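Local coordinates for protein DspB (PDB 1YHT) that hydrolyses terminal N-acetylhexosamine residues as a family 20 glycoside hydrolase and disperses biofilms, probably by cleaving their N-acetylglucosamine polysaccharide, at residues G20-I25 with A326-G331; K36-T41 with T341-T346; D40-S45 with S348-V353; G108-P113 with S175-I180. All coordinates share one frame; numbering follows the deposited sequence.

How the interactions relate
All four contacts belong to one TIM barrel. Interactions 1 and 4 are parallel strand pairs of its sheet: the first closes the barrel between strand 18-24 and strand 324-329 in the buried centre, the second joins strands 110-117 and 177-181 and reaches the surface at Gln176. Interactions 2 and 3 hold the same two outer helices, 32-44 and 339-358, at successive levels about 18 Å from the chain's centre, and share Thr41. Four backbone bonds and a buried carboxylate mark interaction 1, a single strand-to-strand bond plus a histidine-carboxylate bond interaction 4; the helix pairs rely on van der Waals packing. Phe38 and Leu350 bring both helix contacts down onto interaction 1, while Ile109 of interaction 4 touches Ile39 and Ile42.

Interaction 1: residues G20-I25 with A326-G331; sequences GLMLDI and ALSIWG
Met22 lays its terminal methyl squarely over the six-membered ring of Trp330, CE lying 3.5 Å from the ring centroid and only 7° off the ring normal, a CH-pi contact. The two side chains cross at about a right angle. Bends at chi2 and chi3 fold the methionine chain onto the indole, and its sulfur also stands over that face in a Met-aromatic contact. Asp24 comes to the same indole from the edge, with its carboxylate plane 65° from the ring plane. Its OD2 accepts a bond from Gly331 N at 3.0 Å, met from above the carboxylate plane, and also pairs with Arg27 in a salt bridge, while OD1 takes the amide of Ala26; the buried carboxylate is thus gripped on both oxygens. On the other face of the sheet Leu21 and Ile329 slant across each other, CD1 to CD1 at 3.6 Å. Between these two layers the parallel backbones are joined by four bonds, among them Met22 N to Leu327 O at 2.8 Å and Ile329 N to Met22 O at 3.0 Å. Ile329 O, which accepts the last of the four from Asp24 N, also takes a proton from a water that donates to Asp24 O. The pairing closes the TIM barrel between its first and last strands. Strand 49-53 continues the sheet beyond 20-25, while Phe38 of helix 32-44 and Leu350 of helix 339-358 cover the Leu21-Ile329 face.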
loop_
_atom_site.group_PDB
_atom_site.type_symbol
_atom_site.label_atom_id
_atom_site.label_comp_id
_atom_site.label_asym_id
_atom_site.label_seq_id
_atom_site.Cartn_x
_atom_site.Cartn_y
_atom_site.Cartn_z
ATOM N N GLY A 20 7.116 6.433 -7.810
ATOM C CA GLY A 20 6.641 7.296 -6.733
ATOM C C GLY A 20 6.881 6.782 -5.353
ATOM O O GLY A 20 7.873 6.087 -5.089
ATOM N N LEU A 21 5.942 7.126 -4.479
ATOM C CA LEU A 21 6.024 6.891 -3.060
ATOM C C LEU A 21 4.814 6.097 -2.623
ATOM O O LEU A 21 3.670 6.393 -3.014
ATOM C CB LEU A 21 6.009 8.212 -2.304
ATOM C CG LEU A 21 5.935 8.209 -0.798
ATOM C CD1 LEU A 21 7.137 7.584 -0.209
ATOM C CD2 LEU A 21 5.768 9.619 -0.333
ATOM N N MET A 22 5.068 5.105 -1.786
ATOM C CA MET A 22 3.993 4.535 -0.989
ATOM C C MET A 22 4.120 5.095 0.413
ATOM O O MET A 22 5.157 4.919 1.108
ATOM C CB MET A 22 4.118 3.019 -0.971
ATOM C CG MET A 22 2.939 2.324 -0.459
ATOM S SD MET A 22 2.726 1.969 1.278
ATOM C CE MET A 22 4.203 2.139 2.254
ATOM N N LEU A 23 3.066 5.739 0.868
ATOM C CA LEU A 23 3.120 6.398 2.160
ATOM C C LEU A 23 2.104 5.718 3.043
ATOM O O LEU A 23 0.894 5.683 2.712
ATOM C CB LEU A 23 2.786 7.902 2.044
ATOM C CG LEU A 23 3.010 8.689 3.360
ATOM C CD1 LEU A 23 4.459 8.765 3.823
ATOM C CD2 LEU A 23 2.456 10.059 3.244
ATOM N N ASP A 24 2.597 5.179 4.158
ATOM C CA ASP A 24 1.750 4.507 5.142
ATOM C C ASP A 24 1.303 5.556 6.146
ATOM O O ASP A 24 2.041 5.946 7.039
ATOM C CB ASP A 24 2.507 3.356 5.791
ATOM C CG ASP A 24 1.858 2.827 7.058
ATOM O OD1 ASP A 24 0.655 3.075 7.345
ATOM O OD2 ASP A 24 2.582 2.105 7.789
ATOM N N ILE A 25 0.073 6.004 5.956
ATOM C CA ILE A 25 -0.523 6.962 6.850
ATOM C C ILE A 25 -1.404 6.274 7.876
ATOM O O ILE A 25 -1.972 6.937 8.688
ATOM C CB ILE A 25 -1.277 8.105 6.111
ATOM C CG1 ILE A 25 -2.521 7.630 5.354
ATOM C CG2 ILE A 25 -0.286 8.857 5.166
ATOM C CD1 ILE A 25 -3.290 8.752 4.785
ATOM N N ALA A 326 8.711 1.926 -6.413
ATOM C CA ALA A 326 8.364 2.926 -5.393
ATOM C C ALA A 326 9.215 2.768 -4.169
ATOM O O ALA A 326 9.621 1.657 -3.839
ATOM C CB ALA A 326 6.918 2.796 -5.023
ATOM N N LEU A 327 9.503 3.885 -3.517
ATOM C CA LEU A 327 9.921 3.896 -2.121
ATOM C C LEU A 327 8.691 3.727 -1.250
ATOM O O LEU A 327 7.732 4.471 -1.430
ATOM C CB LEU A 327 10.538 5.228 -1.730
ATOM C CG LEU A 327 11.067 5.394 -0.293
ATOM C CD1 LEU A 327 12.276 4.548 -0.011
ATOM C CD2 LEU A 327 11.459 6.879 -0.010
ATOM N N SER A 328 8.771 2.856 -0.262
ATOM C CA SER A 328 7.736 2.694 0.747
ATOM C C SER A 328 8.230 3.182 2.116
ATOM O O SER A 328 9.261 2.742 2.600
ATOM C CB SER A 328 7.334 1.206 0.820
ATOM O OG SER A 328 6.682 0.734 -0.371
ATOM N N ILE A 329 7.498 4.112 2.731
ATOM C CA ILE A 329 7.805 4.610 4.055
ATOM C C ILE A 329 6.749 4.089 4.996
ATOM O O ILE A 329 5.622 4.584 5.017
ATOM C CB ILE A 329 7.794 6.170 4.111
ATOM C CG1 ILE A 329 8.720 6.774 3.041
ATOM C CG2 ILE A 329 8.136 6.615 5.551
ATOM C CD1 ILE A 329 8.734 8.343 2.959
ATOM N N TRP A 330 7.142 3.122 5.804
ATOM C CA TRP A 330 6.281 2.428 6.699
ATOM C C TRP A 330 6.378 3.037 8.078
ATOM O O TRP A 330 7.456 3.472 8.508
ATOM C CB TRP A 330 6.611 0.953 6.765
ATOM C CG TRP A 330 6.428 0.202 5.457
ATOM C CD1 TRP A 330 7.391 -0.157 4.599
ATOM C CD2 TRP A 330 5.204 -0.281 4.921
ATOM N NE1 TRP A 330 6.853 -0.839 3.532
ATOM C CE2 TRP A 330 5.505 -0.922 3.706
ATOM C CE3 TRP A 330 3.874 -0.226 5.346
ATOM C CZ2 TRP A 330 4.535 -1.518 2.921
ATOM C CZ3 TRP A 330 2.908 -0.798 4.554
ATOM C CH2 TRP A 330 3.236 -1.430 3.358
ATOM N N GLY A 331 5.229 3.028 8.760
ATOM C CA GLY A 331 4.975 3.852 9.949
ATOM C C GLY A 331 5.094 3.227 11.319
ATOM O O GLY A 331 4.995 3.954 12.308
HETATM O O HOH W 1 4.759 6.074 7.173
#

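Interaction 2: residues K36-T41 with T341-T346; sequences KSFIDT and TIQKNT
Gln343 swings its CG away from the backbone N (chi1 -172°), and a bend at chi2 then lays the chain over Phe38, whose own first torsion sets the ring beside its backbone N and sends it toward helix 339-358. The contact joins two neighbouring outer helices of the TIM barrel, the one after the first strand and the one after the last, which run almost parallel here, 11° apart with axes 10.3 Å from each other. Gln343 CG sits over the centre of the Phe38 ring, 3.8 Å from the centroid and 8° off the normal, a CH-pi contact made by the aliphatic part of a polar residue. The two side chains slide past each other in opposite directions, and the amide plane stands nearly perpendicular to the ring. Past the ring, the amide carbon CD rests against Ser37 CB at 3.6 Å. Inward, Phe38 and Thr346 both touch Ile329 of strand 324-329, so the ring wedges between the helices and the barrel wall. Thr346 meets the ring at its edge, OG1 lying 3.8 Å from Phe38 CE1. That hydroxyl is held by its own helix: Thr346 OG1 donates to Ile342 O at 2.7 Å.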
loop_
_atom_site.group_PDB
_atom_site.type_symbol
_atom_site.label_atom_id
_atom_site.label_comp_id
_atom_site.label_asym_id
_atom_site.label_seq_id
_atom_site.Cartn_x
_atom_site.Cartn_y
_atom_site.Cartn_z
ATOM N N LYS A 36 1.608 17.250 0.875
ATOM C CA LYS A 36 1.936 18.110 -0.259
ATOM C C LYS A 36 3.454 18.247 -0.509
ATOM O O LYS A 36 3.866 18.332 -1.662
ATOM C CB LYS A 36 1.324 19.493 -0.096
ATOM C CG LYS A 36 -0.170 19.548 -0.335
ATOM C CD LYS A 36 -0.720 20.877 0.149
ATOM C CE LYS A 36 -2.226 21.018 -0.119
ATOM N NZ LYS A 36 -2.601 22.439 -0.023
ATOM N N SER A 37 4.265 18.272 0.551
ATOM C CA SER A 37 5.714 18.261 0.384
ATOM C C SER A 37 6.240 16.972 -0.264
ATOM O O SER A 37 7.111 17.008 -1.102
ATOM C CB SER A 37 6.418 18.547 1.730
ATOM O OG SER A 37 6.200 19.891 2.161
ATOM N N PHE A 38 5.698 15.817 0.137
ATOM C CA PHE A 38 6.028 14.548 -0.505
ATOM C C PHE A 38 5.660 14.618 -1.986
ATOM O O PHE A 38 6.438 14.164 -2.852
ATOM C CB PHE A 38 5.240 13.374 0.134
ATOM C CG PHE A 38 5.815 12.842 1.366
ATOM C CD1 PHE A 38 7.089 12.311 1.381
ATOM C CD2 PHE A 38 5.082 12.842 2.548
ATOM C CE1 PHE A 38 7.609 11.757 2.538
ATOM C CE2 PHE A 38 5.585 12.281 3.681
ATOM C CZ PHE A 38 6.883 11.753 3.681
ATOM N N ILE A 39 4.476 15.174 -2.285
ATOM C CA ILE A 39 4.058 15.364 -3.674
ATOM C C ILE A 39 5.076 16.254 -4.472
ATOM O O ILE A 39 5.391 15.982 -5.627
ATOM C CB ILE A 39 2.642 15.922 -3.763
ATOM C CG1 ILE A 39 1.630 14.805 -3.463
ATOM C CG2 ILE A 39 2.379 16.510 -5.182
ATOM C CD1 ILE A 39 0.347 15.281 -2.992
ATOM N N ASP A 40 5.589 17.294 -3.823
ATOM C CA ASP A 40 6.588 18.184 -4.458
ATOM C C ASP A 40 7.821 17.393 -4.824
ATOM O O ASP A 40 8.291 17.455 -5.965
ATOM C CB ASP A 40 6.954 19.307 -3.529
ATOM C CG ASP A 40 5.796 20.268 -3.284
ATOM O OD1 ASP A 40 4.923 20.458 -4.154
ATOM O OD2 ASP A 40 5.770 20.857 -2.191
ATOM N N THR A 41 8.307 16.588 -3.902
ATOM C CA THR A 41 9.485 15.743 -4.168
ATOM C C THR A 41 9.234 14.772 -5.327
ATOM O O THR A 41 10.067 14.660 -6.227
ATOM C CB THR A 41 9.913 14.972 -2.915
ATOM O OG1 THR A 41 10.181 15.902 -1.901
ATOM C CG2 THR A 41 11.169 14.141 -3.130
ATOM N N THR A 341 9.658 15.767 10.089
ATOM C CA THR A 341 11.026 15.210 10.239
ATOM C C THR A 341 11.198 14.015 9.304
ATOM O O THR A 341 12.249 13.851 8.629
ATOM C CB THR A 341 11.268 14.774 11.673
ATOM O OG1 THR A 341 11.123 15.902 12.518
ATOM C CG2 THR A 341 12.647 14.142 11.902
ATOM N N ILE A 342 10.172 13.173 9.253
ATOM C CA ILE A 342 10.217 12.013 8.354
ATOM C C ILE A 342 10.354 12.452 6.893
ATOM O O ILE A 342 11.181 11.927 6.105
ATOM C CB ILE A 342 8.965 11.132 8.501
ATOM C CG1 ILE A 342 8.946 10.484 9.884
ATOM C CG2 ILE A 342 8.943 10.052 7.350
ATOM C CD1 ILE A 342 7.569 10.004 10.307
ATOM N N GLN A 343 9.503 13.386 6.501
ATOM C CA GLN A 343 9.536 13.889 5.150
ATOM C C GLN A 343 10.904 14.498 4.793
ATOM O O GLN A 343 11.478 14.162 3.752
ATOM C CB GLN A 343 8.429 14.906 4.976
ATOM C CG GLN A 343 8.201 15.395 3.550
ATOM C CD GLN A 343 9.070 16.598 3.162
ATOM O OE1 GLN A 343 9.267 17.522 3.934
ATOM N NE2 GLN A 343 9.593 16.560 1.963
ATOM N N LYS A 344 11.419 15.395 5.626
ATOM C CA LYS A 344 12.692 16.056 5.289
ATOM C C LYS A 344 13.848 15.063 5.202
ATOM O O LYS A 344 14.696 15.175 4.327
ATOM C CB LYS A 344 13.024 17.192 6.261
ATOM C CG LYS A 344 13.264 16.752 7.677
ATOM C CD LYS A 344 13.727 17.958 8.630
ATOM C CE LYS A 344 12.571 18.844 9.154
ATOM N NZ LYS A 344 11.977 18.436 10.550
ATOM N N ASN A 345 13.855 14.075 6.098
ATOM C CA ASN A 345 14.947 13.094 6.119
ATOM C C ASN A 345 14.894 12.014 5.038
ATOM O O ASN A 345 15.926 11.379 4.763
ATOM C CB ASN A 345 15.111 12.496 7.499
ATOM C CG ASN A 345 15.821 13.457 8.455
ATOM O OD1 ASN A 345 17.054 13.548 8.444
ATOM N ND2 ASN A 345 15.047 14.191 9.263
ATOM N N THR A 346 13.718 11.769 4.462
ATOM C CA THR A 346 13.587 10.727 3.417
ATOM C C THR A 346 13.645 11.303 2.011
ATOM O O THR A 346 13.599 10.572 1.039
ATOM C CB THR A 346 12.270 9.895 3.575
ATOM O OG1 THR A 346 11.141 10.763 3.667
ATOM C CG2 THR A 346 12.344 9.049 4.863
#

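Interaction 3: residues D40-S45 with S348-V353; sequences DTISLS and SLLEAV
Thr41 meets residues 348-353 through its methyl: CG2 lies 3.6 Å from Leu350 CD2 and 3.9 Å from Glu351 CG. The threonine and the leucine slant across one another, whereas the glutamate crosses the threonine at about a right angle, and the methyl touches these two successive residues of the opposing helix. Chi1 of -58° makes this possible, placing CG2 anti to the backbone N and OG1 on the side of that N. One residue on, Ile42 adds a looser apolar contact through its CG1, 4.0 Å from Leu350 CD2. The same leucine methyl thus meets both Thr41 and Ile42, with Leu350 CG set anti to its own backbone N at chi1 178°. A turn after Thr41, Ser45 returns to the interface, where the two backbones approach most closely. Its OG packs against the aliphatic Glu351 CG at 3.3 Å, while its hydrogen bond goes back into its own helix, to Thr41 O at 2.7 Å. That carbonyl also accepts from Ser45 N, and the two donors arrive from opposite faces of its plane, so both the backbone and the side chain of Ser45 are tied to the preceding turn. No hydrogen bond links the two segments, whose axes cross at -31°. Beneath them, Leu350 reaches Leu327 of strand 324-329; Ile42 touches Ile109, just ahead of strand 110-117, and helix 287-301 covers Leu349 and Ala352 on the far flank.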
loop_
_atom_site.group_PDB
_atom_site.type_symbol
_atom_site.label_atom_id
_atom_site.label_comp_id
_atom_site.label_asym_id
_atom_site.label_seq_id
_atom_site.Cartn_x
_atom_site.Cartn_y
_atom_site.Cartn_z
ATOM N N ASP A 40 5.589 17.294 -3.823
ATOM C CA ASP A 40 6.588 18.184 -4.458
ATOM C C ASP A 40 7.821 17.393 -4.824
ATOM O O ASP A 40 8.291 17.455 -5.965
ATOM C CB ASP A 40 6.954 19.307 -3.529
ATOM C CG ASP A 40 5.796 20.268 -3.284
ATOM O OD1 ASP A 40 4.923 20.458 -4.154
ATOM O OD2 ASP A 40 5.770 20.857 -2.191
ATOM N N THR A 41 8.307 16.588 -3.902
ATOM C CA THR A 41 9.485 15.743 -4.168
ATOM C C THR A 41 9.234 14.772 -5.327
ATOM O O THR A 41 10.067 14.660 -6.227
ATOM C CB THR A 41 9.913 14.972 -2.915
ATOM O OG1 THR A 41 10.181 15.902 -1.901
ATOM C CG2 THR A 41 11.169 14.141 -3.130
ATOM N N ILE A 42 8.070 14.104 -5.317
ATOM C CA ILE A 42 7.748 13.141 -6.351
ATOM C C ILE A 42 7.787 13.874 -7.712
ATOM O O ILE A 42 8.404 13.404 -8.688
ATOM C CB ILE A 42 6.366 12.444 -6.107
ATOM C CG1 ILE A 42 6.393 11.607 -4.812
ATOM C CG2 ILE A 42 6.013 11.496 -7.271
ATOM C CD1 ILE A 42 5.034 11.300 -4.252
ATOM N N SER A 43 7.104 15.016 -7.753
ATOM C CA SER A 43 6.910 15.786 -8.970
ATOM C C SER A 43 8.217 16.328 -9.515
ATOM O O SER A 43 8.514 16.158 -10.702
ATOM C CB SER A 43 5.981 16.958 -8.687
ATOM O OG SER A 43 5.844 17.753 -9.846
ATOM N N LEU A 44 8.974 17.014 -8.646
ATOM C CA LEU A 44 10.253 17.591 -9.021
ATOM C C LEU A 44 11.301 16.556 -9.388
ATOM O O LEU A 44 12.244 16.865 -10.136
ATOM C CB LEU A 44 10.808 18.432 -7.867
ATOM C CG LEU A 44 9.965 19.686 -7.557
ATOM C CD1 LEU A 44 10.341 20.255 -6.194
ATOM C CD2 LEU A 44 10.095 20.740 -8.662
ATOM N N SER A 45 11.185 15.338 -8.853
ATOM C CA SER A 45 12.151 14.282 -9.212
ATOM C C SER A 45 11.777 13.576 -10.520
ATOM O O SER A 45 12.548 12.733 -11.000
ATOM C CB SER A 45 12.229 13.249 -8.094
ATOM O OG SER A 45 12.557 13.874 -6.860
ATOM N N SER A 348 16.092 12.729 0.174
ATOM C CA SER A 348 17.206 12.258 -0.639
ATOM C C SER A 348 16.949 10.840 -1.164
ATOM O O SER A 348 17.243 10.528 -2.296
ATOM C CB SER A 348 18.500 12.294 0.184
ATOM O OG SER A 348 18.847 13.663 0.452
ATOM N N LEU A 349 16.365 9.991 -0.318
ATOM C CA LEU A 349 16.161 8.605 -0.660
ATOM C C LEU A 349 15.056 8.496 -1.692
ATOM O O LEU A 349 15.132 7.709 -2.643
ATOM C CB LEU A 349 15.863 7.828 0.618
ATOM C CG LEU A 349 15.413 6.372 0.479
ATOM C CD1 LEU A 349 16.415 5.527 -0.271
ATOM C CD2 LEU A 349 15.149 5.789 1.883
ATOM N N LEU A 350 14.001 9.281 -1.507
ATOM C CA LEU A 350 12.900 9.259 -2.473
ATOM C C LEU A 350 13.344 9.751 -3.842
ATOM O O LEU A 350 12.994 9.170 -4.857
ATOM C CB LEU A 350 11.709 10.104 -1.946
ATOM C CG LEU A 350 10.501 10.217 -2.891
ATOM C CD1 LEU A 350 9.927 8.843 -3.334
ATOM C CD2 LEU A 350 9.421 11.117 -2.303
ATOM N N GLU A 351 14.113 10.841 -3.867
ATOM C CA GLU A 351 14.739 11.325 -5.101
ATOM C C GLU A 351 15.571 10.265 -5.807
ATOM O O GLU A 351 15.463 10.082 -7.009
ATOM C CB GLU A 351 15.608 12.577 -4.841
ATOM C CG GLU A 351 14.792 13.777 -4.443
ATOM C CD GLU A 351 15.649 14.964 -4.010
ATOM O OE1 GLU A 351 16.903 14.826 -3.940
ATOM O OE2 GLU A 351 15.041 16.020 -3.783
ATOM N N ALA A 352 16.417 9.593 -5.047
ATOM C CA ALA A 352 17.307 8.529 -5.564
ATOM C C ALA A 352 16.513 7.379 -6.194
ATOM O O ALA A 352 16.838 6.911 -7.251
ATOM C CB ALA A 352 18.153 7.966 -4.442
ATOM N N VAL A 353 15.486 6.911 -5.509
ATOM C CA VAL A 353 14.673 5.809 -6.036
ATOM C C VAL A 353 14.002 6.200 -7.380
ATOM O O VAL A 353 14.036 5.429 -8.363
ATOM C CB VAL A 353 13.603 5.365 -5.009
ATOM C CG1 VAL A 353 12.639 4.312 -5.639
ATOM C CG2 VAL A 353 14.260 4.803 -3.754
#

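Interaction 4: residues G108-P113 with S175-I180; sequences GIELIP and SQHFHI
Glu110 OE2 accepts a short, almost straight bond from His177 ND1, 2.6 Å long with 174° at the hydrogen. The carboxylate offers its syn lone pair, and the oxygen lies in the imidazole plane at the ring edge, although the two planes are turned 52° apart. Gln176 N reaches the same oxygen from its anti side, somewhat out of the carboxylate plane, at 2.9 Å, so one atom is gripped by a side chain and a backbone amide. An extended Glu110 chain, with CG anti to the backbone N at chi1 -172°, carries the carboxylate across to them. Further along, the bonding passes to the backbone: His179 N donates to Pro113 O at 2.8 Å. Pro113 CG also packs against Phe178 CD1 at 3.7 Å, the two side chains crossing at about a right angle, and Ile112 CG2 rests on His177 O at 3.5 Å. In the second shell, helix 154-171 covers Pro113 and Phe178, Arg214 touches Ile112 and His177, and His179 is held by Thr235 while its ring stacks on His51. Two parallel strands joined through an intervening helical region, with helix 154-171 packed on one face, form the beta-alpha-beta crossover characteristic of a TIM barrel.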
loop_
_atom_site.group_PDB
_atom_site.type_symbol
_atom_site.label_atom_id
_atom_site.label_comp_id
_atom_site.label_asym_id
_atom_site.label_seq_id
_atom_site.Cartn_x
_atom_site.Cartn_y
_atom_site.Cartn_z
ATOM N N GLY A 108 0.601 16.638 -11.515
ATOM C CA GLY A 108 0.682 15.477 -12.368
ATOM C C GLY A 108 0.949 14.199 -11.587
ATOM O O GLY A 108 1.479 13.243 -12.146
ATOM N N ILE A 109 0.627 14.207 -10.297
ATOM C CA ILE A 109 0.812 13.040 -9.431
ATOM C C ILE A 109 -0.518 12.318 -9.200
ATOM O O ILE A 109 -1.449 12.855 -8.586
ATOM C CB ILE A 109 1.494 13.422 -8.065
ATOM C CG1 ILE A 109 2.794 14.229 -8.322
ATOM C CG2 ILE A 109 1.765 12.176 -7.243
ATOM C CD1 ILE A 109 3.733 13.571 -9.271
ATOM N N GLU A 110 -0.585 11.120 -9.738
ATOM C CA GLU A 110 -1.660 10.182 -9.496
ATOM C C GLU A 110 -1.711 9.733 -8.035
ATOM O O GLU A 110 -0.687 9.453 -7.416
ATOM C CB GLU A 110 -1.465 8.928 -10.355
ATOM C CG GLU A 110 -2.666 7.990 -10.302
ATOM C CD GLU A 110 -2.445 6.632 -10.915
ATOM O OE1 GLU A 110 -1.336 6.291 -11.354
ATOM O OE2 GLU A 110 -3.438 5.900 -10.951
ATOM N N LEU A 111 -2.910 9.700 -7.479
ATOM C CA LEU A 111 -3.157 9.164 -6.126
ATOM C C LEU A 111 -3.688 7.742 -6.277
ATOM O O LEU A 111 -4.678 7.520 -6.968
ATOM C CB LEU A 111 -4.164 10.031 -5.413
ATOM C CG LEU A 111 -3.742 11.519 -5.245
ATOM C CD1 LEU A 111 -4.776 12.345 -4.424
ATOM C CD2 LEU A 111 -2.394 11.600 -4.561
ATOM N N ILE A 112 -3.026 6.782 -5.651
ATOM C CA ILE A 112 -3.470 5.418 -5.696
ATOM C C ILE A 112 -3.901 5.035 -4.273
ATOM O O ILE A 112 -3.064 4.756 -3.423
ATOM C CB ILE A 112 -2.401 4.461 -6.252
ATOM C CG1 ILE A 112 -1.905 4.970 -7.612
ATOM C CG2 ILE A 112 -2.912 2.996 -6.246
ATOM C CD1 ILE A 112 -0.720 4.208 -8.243
ATOM N N PRO A 113 -5.218 4.992 -4.023
ATOM C CA PRO A 113 -5.635 4.523 -2.689
ATOM C C PRO A 113 -5.406 3.026 -2.532
ATOM O O PRO A 113 -5.563 2.291 -3.504
ATOM C CB PRO A 113 -7.133 4.881 -2.631
ATOM C CG PRO A 113 -7.610 4.667 -4.089
ATOM C CD PRO A 113 -6.389 5.313 -4.881
ATOM N N SER A 175 -7.203 9.399 -9.593
ATOM C CA SER A 175 -6.793 8.013 -9.438
ATOM C C SER A 175 -7.174 7.231 -10.678
ATOM O O SER A 175 -8.329 7.270 -11.098
ATOM C CB SER A 175 -7.463 7.411 -8.181
ATOM O OG SER A 175 -7.168 6.021 -8.098
ATOM N N GLN A 176 -6.200 6.556 -11.285
ATOM C CA GLN A 176 -6.467 5.582 -12.354
ATOM C C GLN A 176 -6.240 4.121 -11.967
ATOM O O GLN A 176 -6.564 3.193 -12.758
ATOM C CB GLN A 176 -5.637 5.947 -13.588
ATOM C CG GLN A 176 -6.135 7.255 -14.216
ATOM C CD GLN A 176 -5.626 8.481 -13.508
ATOM O OE1 GLN A 176 -4.426 8.626 -13.291
ATOM N NE2 GLN A 176 -6.525 9.354 -13.118
ATOM N N HIS A 177 -5.743 3.930 -10.730
ATOM C CA HIS A 177 -5.464 2.615 -10.206
ATOM C C HIS A 177 -5.961 2.580 -8.780
ATOM O O HIS A 177 -5.806 3.573 -8.055
ATOM C CB HIS A 177 -3.958 2.338 -10.172
ATOM C CG HIS A 177 -3.296 2.412 -11.513
ATOM N ND1 HIS A 177 -2.959 3.611 -12.103
ATOM C CD2 HIS A 177 -2.919 1.446 -12.377
ATOM C CE1 HIS A 177 -2.404 3.377 -13.283
ATOM N NE2 HIS A 177 -2.378 2.067 -13.483
ATOM N N PHE A 178 -6.426 1.418 -8.354
ATOM C CA PHE A 178 -6.845 1.208 -6.964
ATOM C C PHE A 178 -6.112 -0.021 -6.471
ATOM O O PHE A 178 -6.134 -1.064 -7.123
ATOM C CB PHE A 178 -8.377 1.024 -6.960
ATOM C CG PHE A 178 -9.008 0.927 -5.606
ATOM C CD1 PHE A 178 -9.893 1.915 -5.164
ATOM C CD2 PHE A 178 -8.814 -0.161 -4.831
ATOM C CE1 PHE A 178 -10.538 1.817 -3.930
ATOM C CE2 PHE A 178 -9.456 -0.287 -3.574
ATOM C CZ PHE A 178 -10.312 0.727 -3.126
ATOM N N HIS A 179 -5.491 0.097 -5.288
ATOM C CA HIS A 179 -4.685 -0.970 -4.752
ATOM C C HIS A 179 -5.540 -1.776 -3.770
ATOM O O HIS A 179 -6.025 -1.239 -2.771
ATOM C CB HIS A 179 -3.415 -0.397 -4.133
ATOM C CG HIS A 179 -2.307 -1.395 -3.952
ATOM N ND1 HIS A 179 -2.450 -2.535 -3.177
ATOM C CD2 HIS A 179 -1.051 -1.431 -4.448
ATOM C CE1 HIS A 179 -1.314 -3.212 -3.195
ATOM N NE2 HIS A 179 -0.436 -2.546 -3.923
ATOM N N ILE A 180 -5.715 -3.063 -4.086
ATOM C CA ILE A 180 -6.520 -3.971 -3.290
ATOM C C ILE A 180 -5.768 -4.748 -2.188
ATOM O O ILE A 180 -6.349 -5.634 -1.495
ATOM C CB ILE A 180 -7.347 -4.969 -4.190
ATOM C CG1 ILE A 180 -6.431 -5.958 -4.911
ATOM C CG2 ILE A 180 -8.270 -4.161 -5.139
ATOM C CD1 ILE A 180 -7.112 -7.073 -5.605
#